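Local coordinates for iron transport multicopper oxidase FET3 (Saccharomyces cerevisiae, PDB 1ZPU), which oxidises ferrous to ferric iron with molecular oxygen, using four copper ions, and so feeds high-affinity iron uptake through the permease FTR1, at residues T187-I192 with R235-V240; M210-I215 with N223-L228. All blocks are in the same frame, centred on the assembly; numbering follows the deposited sequence.

Interaction 1: T187-I192 with R235-V240; sequences TYLLRI and RYTVLV
Leu189 swings CG anti to its own amide nitrogen (chi1 -170°), while Leu239 sets CG beside its nitrogen (chi1 -72°), and the two side chains lean together until Leu189 CD1 and Leu239 CD2 are 4.1 Å apart. The same Leu189 CD1 lies 3.7 Å from Thr237 CG2, and Leu239 CD2 also meets Thr187 CG2 at 3.6 Å, so methyl groups meet in a row along the side of Leu189 and Leu239. On the same side Arg191 runs alongside Thr237, both pointing the same way. The guanidinium of Arg191 has Leu189 CD2 over one face and makes a salt bridge with Glu134; Thr237 OG1 is hydrogen-bonded to Thr101 OG1. On the other face Leu190 CD1 reaches Val240 CG2 at 4.0 Å, and Ile192 CD1 packs on Val238 CB at 4.1 Å.

Six backbone hydrogen bonds hold the antiparallel pair, with Tyr188, Leu190 and Ile192 each trading N-H and C=O with Val240, Val238 and Tyr236; Tyr188 N to Val240 O, for one, is 2.8 Å. At the far end Arg235 turns away to a salt bridge with Asp437, its side chain close to the type 3 copper ligand His62. Strand 133-142 flanks 187-192 as a parallel neighbour and strand 210-215 flanks 235-240 as an antiparallel one, while strand 228-230 of the facing sheet packs on Ile192 and Tyr236.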
loop_
_atom_site.group_PDB
_atom_site.type_symbol
_atom_site.label_atom_id
_atom_site.label_comp_id
_atom_site.label_asym_id
_atom_site.label_seq_id
_atom_site.Cartn_x
_atom_site.Cartn_y
_atom_site.Cartn_z
ATOM N N THR A 187 -21.305 0.845 20.954
ATOM C CA THR A 187 -20.920 0.860 19.558
ATOM C C THR A 187 -19.475 1.328 19.460
ATOM O O THR A 187 -19.144 2.445 19.871
ATOM C CB THR A 187 -21.821 1.791 18.718
ATOM O OG1 THR A 187 -23.166 1.295 18.718
ATOM C CG2 THR A 187 -21.320 1.879 17.277
ATOM N N TYR A 188 -18.619 0.465 18.920
ATOM C CA TYR A 188 -17.209 0.784 18.713
ATOM C C TYR A 188 -16.938 1.064 17.254
ATOM O O TYR A 188 -17.408 0.331 16.376
ATOM C CB TYR A 188 -16.324 -0.369 19.172
ATOM C CG TYR A 188 -16.223 -0.491 20.664
ATOM C CD1 TYR A 188 -17.211 -1.155 21.399
ATOM C CD2 TYR A 188 -15.142 0.060 21.355
ATOM C CE1 TYR A 188 -17.111 -1.268 22.794
ATOM C CE2 TYR A 188 -15.038 -0.040 22.737
ATOM C CZ TYR A 188 -16.019 -0.704 23.449
ATOM O OH TYR A 188 -15.917 -0.809 24.813
ATOM N N LEU A 189 -16.192 2.129 16.987
ATOM C CA LEU A 189 -15.621 2.329 15.656
ATOM C C LEU A 189 -14.265 1.604 15.603
ATOM O O LEU A 189 -13.309 1.963 16.299
ATOM C CB LEU A 189 -15.490 3.815 15.317
ATOM C CG LEU A 189 -15.125 4.158 13.868
ATOM C CD1 LEU A 189 -16.327 4.052 12.961
ATOM C CD2 LEU A 189 -14.516 5.539 13.761
ATOM N N LEU A 190 -14.210 0.561 14.790
ATOM C CA LEU A 190 -13.051 -0.288 14.728
ATOM C C LEU A 190 -12.373 -0.090 13.374
ATOM O O LEU A 190 -12.943 -0.429 12.333
ATOM C CB LEU A 190 -13.507 -1.738 14.929
ATOM C CG LEU A 190 -12.526 -2.822 15.360
ATOM C CD1 LEU A 190 -13.268 -4.121 15.556
ATOM C CD2 LEU A 190 -11.456 -3.010 14.335
ATOM N N ARG A 191 -11.165 0.468 13.398
ATOM C CA ARG A 191 -10.370 0.647 12.180
ATOM C C ARG A 191 -9.482 -0.556 11.958
ATOM O O ARG A 191 -8.506 -0.756 12.675
ATOM C CB ARG A 191 -9.484 1.890 12.272
ATOM C CG ARG A 191 -10.181 3.173 12.627
ATOM C CD ARG A 191 -9.158 4.174 13.095
ATOM N NE ARG A 191 -9.744 5.160 13.988
ATOM C CZ ARG A 191 -10.308 6.285 13.560
ATOM N NH1 ARG A 191 -10.331 6.569 12.251
ATOM N NH2 ARG A 191 -10.841 7.132 14.437
ATOM N N ILE A 192 -9.809 -1.356 10.958
ATOM C CA ILE A 192 -9.009 -2.542 10.674
ATOM C C ILE A 192 -8.072 -2.229 9.526
ATOM O O ILE A 192 -8.532 -1.939 8.427
ATOM C CB ILE A 192 -9.886 -3.783 10.356
ATOM C CG1 ILE A 192 -10.993 -3.909 11.382
ATOM C CG2 ILE A 192 -9.081 -5.054 10.435
ATOM C CD1 ILE A 192 -12.236 -4.607 10.859
ATOM N N ARG A 235 -7.665 -0.528 4.176
ATOM C CA ARG A 235 -8.278 -0.241 5.459
ATOM C C ARG A 235 -9.771 -0.456 5.340
ATOM O O ARG A 235 -10.399 0.071 4.421
ATOM C CB ARG A 235 -8.014 1.213 5.852
ATOM C CG ARG A 235 -6.579 1.530 6.161
ATOM C CD ARG A 235 -5.751 1.799 4.906
ATOM N NE ARG A 235 -5.994 3.135 4.374
ATOM C CZ ARG A 235 -5.909 3.476 3.092
ATOM N NH1 ARG A 235 -5.591 2.579 2.174
ATOM N NH2 ARG A 235 -6.167 4.725 2.723
ATOM N N TYR A 236 -10.343 -1.247 6.242
ATOM C CA TYR A 236 -11.792 -1.259 6.418
ATOM C C TYR A 236 -12.046 -0.692 7.784
ATOM O O TYR A 236 -11.487 -1.167 8.759
ATOM C CB TYR A 236 -12.408 -2.666 6.314
ATOM C CG TYR A 236 -12.436 -3.270 4.928
ATOM C CD1 TYR A 236 -13.636 -3.489 4.248
ATOM C CD2 TYR A 236 -11.247 -3.635 4.295
ATOM C CE1 TYR A 236 -13.632 -4.050 2.949
ATOM C CE2 TYR A 236 -11.227 -4.189 3.027
ATOM C CZ TYR A 236 -12.406 -4.394 2.356
ATOM O OH TYR A 236 -12.303 -4.945 1.105
ATOM N N THR A 237 -12.863 0.350 7.847
ATOM C CA THR A 237 -13.374 0.855 9.116
ATOM C C THR A 237 -14.802 0.343 9.310
ATOM O O THR A 237 -15.639 0.397 8.403
ATOM C CB THR A 237 -13.346 2.387 9.190
ATOM O OG1 THR A 237 -12.020 2.858 8.924
ATOM C CG2 THR A 237 -13.784 2.857 10.566
ATOM N N VAL A 238 -15.066 -0.134 10.517
ATOM C CA VAL A 238 -16.196 -0.995 10.780
ATOM C C VAL A 238 -16.825 -0.608 12.120
ATOM O O VAL A 238 -16.117 -0.339 13.106
ATOM C CB VAL A 238 -15.685 -2.469 10.764
ATOM C CG1 VAL A 238 -16.261 -3.301 11.874
ATOM C CG2 VAL A 238 -15.902 -3.107 9.396
ATOM N N LEU A 239 -18.153 -0.539 12.140
ATOM C CA LEU A 239 -18.898 -0.383 13.375
ATOM C C LEU A 239 -19.172 -1.764 13.963
ATOM O O LEU A 239 -19.540 -2.685 13.232
ATOM C CB LEU A 239 -20.233 0.332 13.105
ATOM C CG LEU A 239 -20.303 1.827 12.774
ATOM C CD1 LEU A 239 -21.650 2.163 12.184
ATOM C CD2 LEU A 239 -20.054 2.682 13.998
ATOM N N VAL A 240 -18.989 -1.898 15.275
ATOM C CA VAL A 240 -19.276 -3.135 15.994
ATOM C C VAL A 240 -20.054 -2.782 17.247
ATOM O O VAL A 240 -19.596 -1.968 18.053
ATOM C CB VAL A 240 -17.978 -3.888 16.380
ATOM C CG1 VAL A 240 -18.270 -5.024 17.335
ATOM C CG2 VAL A 240 -17.284 -4.428 15.137
#

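Interaction 2: M210-I215 with N223-L228. With NAG (2-acetamido-2-deoxy-beta-D-glucopyranose), chain I.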
loop_
_atom_site.group_PDB
_atom_site.type_symbol
_atom_site.label_atom_id
_atom_site.label_comp_id
_atom_site.label_asym_id
_atom_site.label_seq_id
_atom_site.Cartn_x
_atom_site.Cartn_y
_atom_site.Cartn_z
ATOM N N MET A 210 -20.285 -7.056 11.554
ATOM C CA MET A 210 -19.499 -5.847 11.304
ATOM C C MET A 210 -20.160 -4.980 10.255
ATOM O O MET A 210 -20.536 -5.466 9.183
ATOM C CB MET A 210 -18.097 -6.207 10.850
ATOM C CG MET A 210 -17.323 -6.944 11.884
ATOM S SD MET A 210 -15.679 -7.352 11.336
ATOM C CE MET A 210 -15.979 -8.399 9.918
ATOM N N THR A 211 -20.311 -3.696 10.572
ATOM C CA THR A 211 -20.931 -2.752 9.645
ATOM C C THR A 211 -19.870 -1.874 9.017
ATOM O O THR A 211 -19.307 -0.995 9.669
ATOM C CB THR A 211 -21.961 -1.872 10.332
ATOM O OG1 THR A 211 -22.811 -2.695 11.144
ATOM C CG2 THR A 211 -22.795 -1.139 9.288
ATOM N N VAL A 212 -19.590 -2.120 7.745
ATOM C CA VAL A 212 -18.524 -1.400 7.058
ATOM C C VAL A 212 -18.993 0.018 6.789
ATOM O O VAL A 212 -20.055 0.225 6.206
ATOM C CB VAL A 212 -18.035 -2.145 5.779
ATOM C CG1 VAL A 212 -17.013 -1.342 5.036
ATOM C CG2 VAL A 212 -17.427 -3.467 6.161
ATOM N N VAL A 213 -18.213 0.990 7.260
ATOM C CA VAL A 213 -18.555 2.408 7.096
ATOM C C VAL A 213 -17.491 3.236 6.378
ATOM O O VAL A 213 -17.728 4.398 6.066
ATOM C CB VAL A 213 -18.931 3.097 8.424
ATOM C CG1 VAL A 213 -20.140 2.441 9.021
ATOM C CG2 VAL A 213 -17.771 3.098 9.392
ATOM N N GLU A 214 -16.336 2.637 6.102
ATOM C CA GLU A 214 -15.284 3.318 5.363
ATOM C C GLU A 214 -14.308 2.303 4.774
ATOM O O GLU A 214 -13.950 1.311 5.425
ATOM C CB GLU A 214 -14.542 4.298 6.281
ATOM C CG GLU A 214 -13.502 5.171 5.575
ATOM C CD GLU A 214 -12.190 5.321 6.371
ATOM O OE1 GLU A 214 -12.201 6.065 7.384
ATOM O OE2 GLU A 214 -11.157 4.705 5.977
ATOM N N ILE A 215 -13.881 2.542 3.537
ATOM C CA ILE A 215 -12.704 1.850 2.998
ATOM C C ILE A 215 -11.697 2.861 2.447
ATOM O O ILE A 215 -12.082 3.825 1.782
ATOM C CB ILE A 215 -13.063 0.792 1.916
ATOM C CG1 ILE A 215 -13.840 1.422 0.754
ATOM C CG2 ILE A 215 -13.813 -0.378 2.533
ATOM C CD1 ILE A 215 -13.892 0.565 -0.469
ATOM N N ASN A 223 -22.687 -1.368 5.203
ATOM C CA ASN A 223 -22.839 -2.741 4.696
ATOM C C ASN A 223 -22.455 -3.756 5.767
ATOM O O ASN A 223 -21.305 -3.790 6.209
ATOM C CB ASN A 223 -22.022 -2.984 3.411
ATOM C CG ASN A 223 -22.549 -4.178 2.557
ATOM O OD1 ASN A 223 -22.767 -5.293 3.056
ATOM N ND2 ASN A 223 -22.703 -3.931 1.244
ATOM N N VAL A 224 -23.418 -4.580 6.171
ATOM C CA VAL A 224 -23.221 -5.579 7.217
ATOM C C VAL A 224 -22.607 -6.875 6.664
ATOM O O VAL A 224 -23.051 -7.391 5.650
ATOM C CB VAL A 224 -24.560 -5.876 7.944
ATOM C CG1 VAL A 224 -24.372 -6.931 9.005
ATOM C CG2 VAL A 224 -25.114 -4.614 8.569
ATOM N N THR A 225 -21.578 -7.383 7.335
ATOM C CA THR A 225 -20.958 -8.677 6.997
ATOM C C THR A 225 -20.545 -9.457 8.238
ATOM O O THR A 225 -20.463 -8.916 9.347
ATOM C CB THR A 225 -19.608 -8.539 6.219
ATOM O OG1 THR A 225 -19.481 -7.233 5.634
ATOM C CG2 THR A 225 -19.459 -9.659 5.144
ATOM N N ASP A 226 -20.224 -10.725 8.022
ATOM C CA ASP A 226 -19.642 -11.554 9.047
ATOM C C ASP A 226 -18.144 -11.639 8.862
ATOM O O ASP A 226 -17.433 -11.975 9.799
ATOM C CB ASP A 226 -20.226 -12.952 8.969
ATOM C CG ASP A 226 -21.717 -12.971 9.217
ATOM O OD1 ASP A 226 -22.399 -13.871 8.673
ATOM O OD2 ASP A 226 -22.207 -12.078 9.954
ATOM N N MET A 227 -17.657 -11.333 7.662
ATOM C CA MET A 227 -16.249 -11.559 7.343
ATOM C C MET A 227 -15.657 -10.552 6.335
ATOM O O MET A 227 -16.315 -10.156 5.365
ATOM C CB MET A 227 -16.069 -12.993 6.838
ATOM C CG MET A 227 -14.622 -13.442 6.792
ATOM S SD MET A 227 -14.390 -15.138 6.246
ATOM C CE MET A 227 -15.317 -16.031 7.482
ATOM N N LEU A 228 -14.413 -10.142 6.562
ATOM C CA LEU A 228 -13.711 -9.286 5.588
ATOM C C LEU A 228 -12.522 -9.992 4.979
ATOM O O LEU A 228 -11.876 -10.786 5.642
ATOM C CB LEU A 228 -13.225 -7.988 6.224
ATOM C CG LEU A 228 -14.231 -7.056 6.891
ATOM C CD1 LEU A 228 -13.505 -5.987 7.689
ATOM C CD2 LEU A 228 -15.175 -6.429 5.869
HETATM C C1 NAG I . -23.572 -4.819 0.495
HETATM C C2 NAG I . -24.048 -3.810 -0.544
HETATM C C3 NAG I . -24.839 -4.478 -1.689
HETATM C C4 NAG I . -24.433 -5.903 -2.100
HETATM C C5 NAG I . -23.615 -6.638 -1.023
HETATM C C6 NAG I . -22.646 -7.647 -1.629
HETATM C C7 NAG I . -24.463 -1.531 0.429
HETATM C C8 NAG I . -23.017 -1.110 0.290
HETATM N N2 NAG I . -24.844 -2.783 0.118
HETATM O O3 NAG I . -24.757 -3.683 -2.851
HETATM O O4 NAG I . -25.656 -6.572 -2.404
HETATM O O5 NAG I . -22.826 -5.752 -0.252
HETATM O O6 NAG I . -21.555 -7.865 -0.756
HETATM O O7 NAG I . -25.285 -0.708 0.831
#
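Met210 and Val212 pair antiparallel with Thr225 and Asn223 through four backbone hydrogen bonds. Val212 N lies 2.8 Å from Asn223 O. There the donor stands 38° out of the carbonyl plane. The return bond, Asn223 N to Val212 O, is longer at 3.2 Å. Between these pairs, Thr211 faces Val224 in a non-hydrogen-bonded pair, with Thr211 OG1 beside Val224 CG2 at 4.0 Å.

The opposite face carries the apolar packing. Met210 is extended through chi2 and bends at chi3 (-61°), which turns its terminal methyl to Leu228: CE lies 3.7 Å from Leu228 CG. From Val212 the CG2 atom touches the CD2 branch of the same leucine at 3.7 Å. Met210 and Val212 thus both pack on Leu228, after the chain has turned at Asp226 and Met227. Val238 of the adjacent strand and Phe203 of the facing sheet also pack on Met210.

Asn223 points to the same face but its amide leads away from strand 210-215, and ND2 is joined covalently to C1 of an N-acetylglucosamine at 1.5 Å. Farther along, Val213 and Glu214 together sit opposite the single residue Thr237 of the neighbouring strand, forming a classic bulge. Strands 210-215 and 218-225 form a beta hairpin at the edge of one sheet of the second cupredoxin domain; the chain then crosses to the other sheet, so that Leu228 packs back on the hairpin from across the sandwich.

In the fold
Following the chain from the N terminus, the first of these strands is 187-194; the chain then crosses to the facing sheet as strand 201-205 and returns as 210-215. It doubles back through 218-225, so interaction 2 closes a short hairpin. After 228-230, again in the facing sheet, strand 235-241 comes in between 187-194 and 210-215, and interaction 1 closes the larger loop, with the hairpin lying wholly within it. The two contacts share one sheet: Leu239 N and Thr211 O, 2.8 Å apart, probably form a hydrogen bond, and Leu239 CD1 packs on Val213 CG1. Together they tie the sheet's middle strands to its edge within the second cupredoxin domain.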